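Local coordinates for glycosyl hydrolase family 2, TIM barrel domain protein (Faecalibacterium prausnitzii A2-165, PDB 6ED2), which probably hydrolyses beta-glucuronides, as a beta-glucuronidase of glycosyl hydrolase family 2 from a human gut bacterium, at residues A[344-358]-A[367-381]. Residues are numbered along the deposited sequence; the frame is centred on the assembly and turned at random.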
# COMPACT_ATOMS: atom_id res chain seq x y z
N MET A 344 -15.10 -14.53 -12.15
CA MET A 344 -14.67 -15.43 -13.21
C MET A 344 -15.48 -15.21 -14.48
O MET A 344 -14.93 -15.31 -15.58
CB MET A 344 -14.75 -16.88 -12.75
CG MET A 344 -13.70 -17.23 -11.69
SD MET A 344 -13.62 -18.99 -11.31
CE MET A 344 -15.28 -19.39 -10.77
N LYS A 345 -16.76 -14.86 -14.35
CA LYS A 345 -17.53 -14.50 -15.55
C LYS A 345 -17.02 -13.20 -16.15
O LYS A 345 -16.86 -13.08 -17.37
CB LYS A 345 -19.02 -14.39 -15.22
CG LYS A 345 -19.66 -15.72 -14.88
CD LYS A 345 -20.84 -15.57 -13.93
CE LYS A 345 -22.03 -14.91 -14.61
NZ LYS A 345 -23.19 -14.78 -13.66
N TRP A 346 -16.76 -12.20 -15.30
CA TRP A 346 -16.28 -10.92 -15.81
C TRP A 346 -14.98 -11.09 -16.57
O TRP A 346 -14.79 -10.50 -17.64
CB TRP A 346 -16.11 -9.96 -14.62
CG TRP A 346 -15.46 -8.66 -14.92
CD1 TRP A 346 -16.07 -7.53 -15.38
CD2 TRP A 346 -14.07 -8.33 -14.73
NE1 TRP A 346 -15.14 -6.51 -15.49
CE2 TRP A 346 -13.92 -6.97 -15.10
CE3 TRP A 346 -12.95 -9.05 -14.30
CZ2 TRP A 346 -12.68 -6.32 -15.05
CZ3 TRP A 346 -11.72 -8.39 -14.24
CH2 TRP A 346 -11.60 -7.04 -14.61
N ILE A 347 -14.06 -11.92 -16.06
CA ILE A 347 -12.76 -12.04 -16.70
C ILE A 347 -12.75 -12.95 -17.92
O ILE A 347 -11.77 -12.94 -18.68
CB ILE A 347 -11.72 -12.48 -15.66
CG1 ILE A 347 -10.32 -12.04 -16.08
CG2 ILE A 347 -11.82 -13.97 -15.40
CD1 ILE A 347 -9.28 -12.21 -15.01
N GLY A 348 -13.81 -13.72 -18.17
CA GLY A 348 -13.85 -14.58 -19.34
C GLY A 348 -13.33 -15.99 -19.12
O GLY A 348 -13.10 -16.71 -20.10
N ALA A 349 -13.13 -16.41 -17.87
CA ALA A 349 -12.76 -17.78 -17.58
C ALA A 349 -13.89 -18.73 -17.96
O ALA A 349 -15.07 -18.38 -17.89
CB ALA A 349 -12.39 -17.92 -16.10
N ASN A 350 -13.54 -19.94 -18.37
CA ASN A 350 -14.56 -20.98 -18.53
C ASN A 350 -14.24 -22.23 -17.71
O ASN A 350 -14.96 -23.22 -17.81
CB ASN A 350 -14.76 -21.34 -20.01
CG ASN A 350 -13.49 -21.91 -20.67
OD1 ASN A 350 -12.60 -22.45 -20.00
ND2 ASN A 350 -13.41 -21.79 -21.99
N CYS A 351 -13.21 -22.19 -16.88
CA CYS A 351 -12.71 -23.43 -16.30
C CYS A 351 -11.90 -23.14 -15.05
O CYS A 351 -11.18 -22.14 -14.98
CB CYS A 351 -11.84 -24.19 -17.32
SG CYS A 351 -11.18 -25.77 -16.69
N PHE A 352 -11.99 -24.03 -14.06
CA PHE A 352 -11.02 -23.99 -12.97
C PHE A 352 -10.76 -25.39 -12.43
O PHE A 352 -11.57 -26.30 -12.60
CB PHE A 352 -11.44 -23.06 -11.81
CG PHE A 352 -12.75 -23.43 -11.15
CD1 PHE A 352 -12.80 -24.32 -10.09
CD2 PHE A 352 -13.94 -22.85 -11.57
CE1 PHE A 352 -14.01 -24.62 -9.46
CE2 PHE A 352 -15.15 -23.15 -10.95
CZ PHE A 352 -15.19 -24.05 -9.90
N ARG A 353 -9.63 -25.53 -11.76
CA ARG A 353 -9.22 -26.77 -11.12
C ARG A 353 -9.39 -26.62 -9.62
O ARG A 353 -9.10 -25.55 -9.06
CB ARG A 353 -7.75 -27.09 -11.47
CG ARG A 353 -7.12 -28.25 -10.68
CD ARG A 353 -5.70 -28.60 -11.17
NE ARG A 353 -4.76 -27.48 -11.02
CZ ARG A 353 -3.74 -27.46 -10.18
NH1 ARG A 353 -3.50 -28.51 -9.41
NH2 ARG A 353 -2.94 -26.40 -10.12
N THR A 354 -9.88 -27.67 -8.95
CA THR A 354 -10.07 -27.60 -7.50
C THR A 354 -8.77 -27.94 -6.77
O THR A 354 -8.66 -28.90 -6.01
CB THR A 354 -11.22 -28.50 -7.04
OG1 THR A 354 -10.79 -29.87 -6.99
CG2 THR A 354 -12.44 -28.35 -7.94
N SER A 355 -7.77 -27.12 -7.04
CA SER A 355 -6.50 -27.27 -6.35
C SER A 355 -6.68 -26.89 -4.88
O SER A 355 -7.32 -25.88 -4.59
CB SER A 355 -5.46 -26.36 -7.00
OG SER A 355 -6.06 -25.14 -7.40
N HIS A 356 -6.16 -27.70 -3.96
CA HIS A 356 -5.56 -29.02 -4.20
C HIS A 356 -6.33 -30.08 -3.41
O HIS A 356 -5.73 -30.89 -2.70
CB HIS A 356 -4.10 -29.06 -3.75
CG HIS A 356 -3.20 -28.14 -4.51
ND1 HIS A 356 -3.04 -28.22 -5.88
CD2 HIS A 356 -2.42 -27.11 -4.10
CE1 HIS A 356 -2.19 -27.29 -6.28
NE2 HIS A 356 -1.80 -26.60 -5.22
N TYR A 357 -7.65 -30.04 -3.50
CA TYR A 357 -8.54 -30.86 -2.70
C TYR A 357 -9.94 -30.66 -3.25
O TYR A 357 -10.20 -29.65 -3.91
CB TYR A 357 -8.49 -30.48 -1.21
CG TYR A 357 -8.38 -28.98 -1.03
CD1 TYR A 357 -9.51 -28.16 -1.07
CD2 TYR A 357 -7.14 -28.37 -0.87
CE1 TYR A 357 -9.40 -26.79 -0.95
CE2 TYR A 357 -7.02 -27.00 -0.74
CZ TYR A 357 -8.15 -26.23 -0.79
OH TYR A 357 -8.02 -24.88 -0.69
N PRO A 358 -10.83 -31.63 -3.07
CA PRO A 358 -12.21 -31.41 -3.51
C PRO A 358 -12.81 -30.25 -2.73
O PRO A 358 -12.52 -30.05 -1.55
CB PRO A 358 -12.90 -32.75 -3.20
CG PRO A 358 -11.80 -33.71 -3.02
CD PRO A 358 -10.64 -32.95 -2.47
N ALA A 367 -21.11 -23.75 -10.26
CA ALA A 367 -20.55 -24.02 -11.58
C ALA A 367 -21.59 -24.68 -12.49
O ALA A 367 -21.70 -24.33 -13.67
CB ALA A 367 -19.31 -24.90 -11.48
N ASP A 368 -22.39 -25.60 -11.94
CA ASP A 368 -23.47 -26.21 -12.72
C ASP A 368 -24.41 -25.16 -13.28
O ASP A 368 -24.88 -25.27 -14.42
CB ASP A 368 -24.25 -27.21 -11.87
CG ASP A 368 -23.49 -28.50 -11.60
OD1 ASP A 368 -22.38 -28.72 -12.16
OD2 ASP A 368 -24.00 -29.31 -10.81
N GLU A 369 -24.71 -24.12 -12.50
CA GLU A 369 -25.67 -23.10 -12.92
C GLU A 369 -25.05 -22.04 -13.81
O GLU A 369 -25.72 -21.50 -14.68
CB GLU A 369 -26.32 -22.43 -11.71
CG GLU A 369 -27.31 -23.31 -10.97
CD GLU A 369 -27.88 -22.61 -9.74
OE1 GLU A 369 -27.66 -21.39 -9.60
OE2 GLU A 369 -28.55 -23.29 -8.92
N GLU A 370 -23.77 -21.72 -13.60
CA GLU A 370 -23.12 -20.71 -14.42
C GLU A 370 -22.44 -21.27 -15.67
O GLU A 370 -21.88 -20.50 -16.45
CB GLU A 370 -22.11 -19.94 -13.58
CG GLU A 370 -22.73 -19.34 -12.31
CD GLU A 370 -23.86 -18.36 -12.60
OE1 GLU A 370 -23.86 -17.70 -13.67
OE2 GLU A 370 -24.78 -18.27 -11.76
N GLY A 371 -22.46 -22.59 -15.87
CA GLY A 371 -21.82 -23.16 -17.04
C GLY A 371 -20.31 -23.04 -17.03
O GLY A 371 -19.71 -22.57 -18.00
N PHE A 372 -19.68 -23.45 -15.92
CA PHE A 372 -18.23 -23.47 -15.79
C PHE A 372 -17.75 -24.92 -15.80
O PHE A 372 -18.45 -25.82 -15.34
CB PHE A 372 -17.78 -22.79 -14.50
CG PHE A 372 -17.55 -21.30 -14.65
CD1 PHE A 372 -18.61 -20.42 -14.57
CD2 PHE A 372 -16.28 -20.80 -14.87
CE1 PHE A 372 -18.41 -19.05 -14.71
CE2 PHE A 372 -16.07 -19.43 -15.02
CZ PHE A 372 -17.13 -18.55 -14.94
N LEU A 373 -16.56 -25.13 -16.36
CA LEU A 373 -15.94 -26.45 -16.41
C LEU A 373 -14.99 -26.60 -15.23
O LEU A 373 -14.21 -25.69 -14.93
CB LEU A 373 -15.17 -26.63 -17.72
CG LEU A 373 -15.94 -26.32 -19.00
CD1 LEU A 373 -15.04 -26.47 -20.23
CD2 LEU A 373 -17.15 -27.25 -19.10
N ILE A 374 -15.03 -27.77 -14.60
CA ILE A 374 -14.22 -28.05 -13.41
C ILE A 374 -13.33 -29.26 -13.68
O ILE A 374 -13.82 -30.31 -14.12
CB ILE A 374 -15.11 -28.33 -12.19
CG1 ILE A 374 -15.92 -27.08 -11.81
CG2 ILE A 374 -14.27 -28.86 -11.01
CD1 ILE A 374 -16.68 -27.25 -10.51
N ILE A 375 -12.05 -29.12 -13.37
CA ILE A 375 -11.15 -30.24 -13.19
C ILE A 375 -11.10 -30.56 -11.70
O ILE A 375 -10.60 -29.76 -10.90
CB ILE A 375 -9.75 -29.95 -13.74
CG1 ILE A 375 -9.84 -29.57 -15.22
CG2 ILE A 375 -8.85 -31.15 -13.54
CD1 ILE A 375 -8.51 -29.18 -15.85
N ASP A 376 -11.60 -31.74 -11.33
CA ASP A 376 -11.81 -32.12 -9.93
C ASP A 376 -10.57 -32.84 -9.42
O ASP A 376 -10.14 -33.85 -10.01
CB ASP A 376 -13.04 -33.02 -9.83
CG ASP A 376 -13.76 -32.91 -8.48
OD1 ASP A 376 -13.29 -32.22 -7.54
OD2 ASP A 376 -14.83 -33.55 -8.37
N GLU A 377 -10.01 -32.35 -8.32
CA GLU A 377 -8.70 -32.80 -7.86
C GLU A 377 -8.77 -33.33 -6.43
O GLU A 377 -9.30 -32.67 -5.53
CB GLU A 377 -7.68 -31.67 -7.95
CG GLU A 377 -6.28 -32.09 -7.52
CD GLU A 377 -5.21 -31.07 -7.91
OE1 GLU A 377 -4.96 -30.89 -9.13
OE2 GLU A 377 -4.61 -30.46 -6.99
N VAL A 378 -8.18 -34.50 -6.23
CA VAL A 378 -8.09 -35.17 -4.94
C VAL A 378 -6.89 -34.60 -4.17
O VAL A 378 -5.97 -34.06 -4.79
CB VAL A 378 -8.01 -36.68 -5.20
CG1 VAL A 378 -6.60 -37.13 -5.53
CG2 VAL A 378 -8.65 -37.49 -4.10
N PRO A 379 -6.85 -34.62 -2.81
CA PRO A 379 -5.75 -33.91 -2.12
C PRO A 379 -4.39 -34.62 -2.17
O PRO A 379 -3.65 -34.61 -1.18
CB PRO A 379 -6.26 -33.79 -0.68
CG PRO A 379 -7.72 -34.17 -0.72
CD PRO A 379 -7.83 -35.13 -1.85
N ALA A 380 -4.05 -35.20 -3.32
CA ALA A 380 -2.78 -35.92 -3.49
C ALA A 380 -1.66 -34.95 -3.84
O ALA A 380 -1.12 -34.91 -4.95
CB ALA A 380 -2.93 -37.00 -4.56
N VAL A 381 -1.32 -34.12 -2.86
CA VAL A 381 -0.32 -33.09 -3.02
C VAL A 381 0.67 -33.23 -1.88
O VAL A 381 0.31 -33.67 -0.78
CB VAL A 381 -0.95 -31.67 -3.05
CG1 VAL A 381 -1.71 -31.40 -1.75
CG2 VAL A 381 0.11 -30.59 -3.34
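The His356 ring and the Glu377 carboxylate lie almost in one plane, 9° apart, with Glu377 OE2 at the ring edge accepting a hydrogen bond from His356 ND1 (ND1 to OE2 3.0 Å). Val381 CG2 sits over one face of the imidazole, toward its rim, and Ser355 CB over the other. The Arg353 guanidinium has Ser355 CB above the centre of one face and Glu377 OE1 in plane at its edge; NH1 reaches that oxygen at 2.8 Å, on its syn side, while NH2 pairs with Glu535. Glu377 gets there because CG stands anti to the backbone N (chi1 -178°) and the chain then runs out, extended, between Arg353 and His356. With an alanine here, Arg353 NH1 and His356 ND1 would probably lose their shared carboxylate, and the imidazole would be held less firmly in its plane. These groups sit at the C-terminal ends of neighbouring parallel strands of the TIM barrel, where this family keeps its active site, and a glycerol and a magnesium ion are bound close to His356. Strands 351-353 and 373-377, joined through helix 361-370 as a beta-alpha-beta unit, run 10° apart; Phe352 N to Leu373 O (2.9 Å) and Ile375 N to Phe352 O are two rungs of their ladder. Beyond it Glu377 N donates to Thr354 OG1 (N to OG1 2.9 Å), which in turn donates to Tyr357 O, tying down the turn that carries a cis peptide before His356. On the helix-facing side, Ile374 CG1 lies over a face of the Phe352 ring, 4.1 Å from its centroid. At the other end of the strands, the Phe372 ring packs against the last turn of helix 334-347: Met344 CE lies over one face, Lys345 CG meets its edge, Met344 CB touches CZ at 3.6 Å, and Lys345 NZ bridges to Glu370 OE1 from above the carboxylate plane at 3.0 Å.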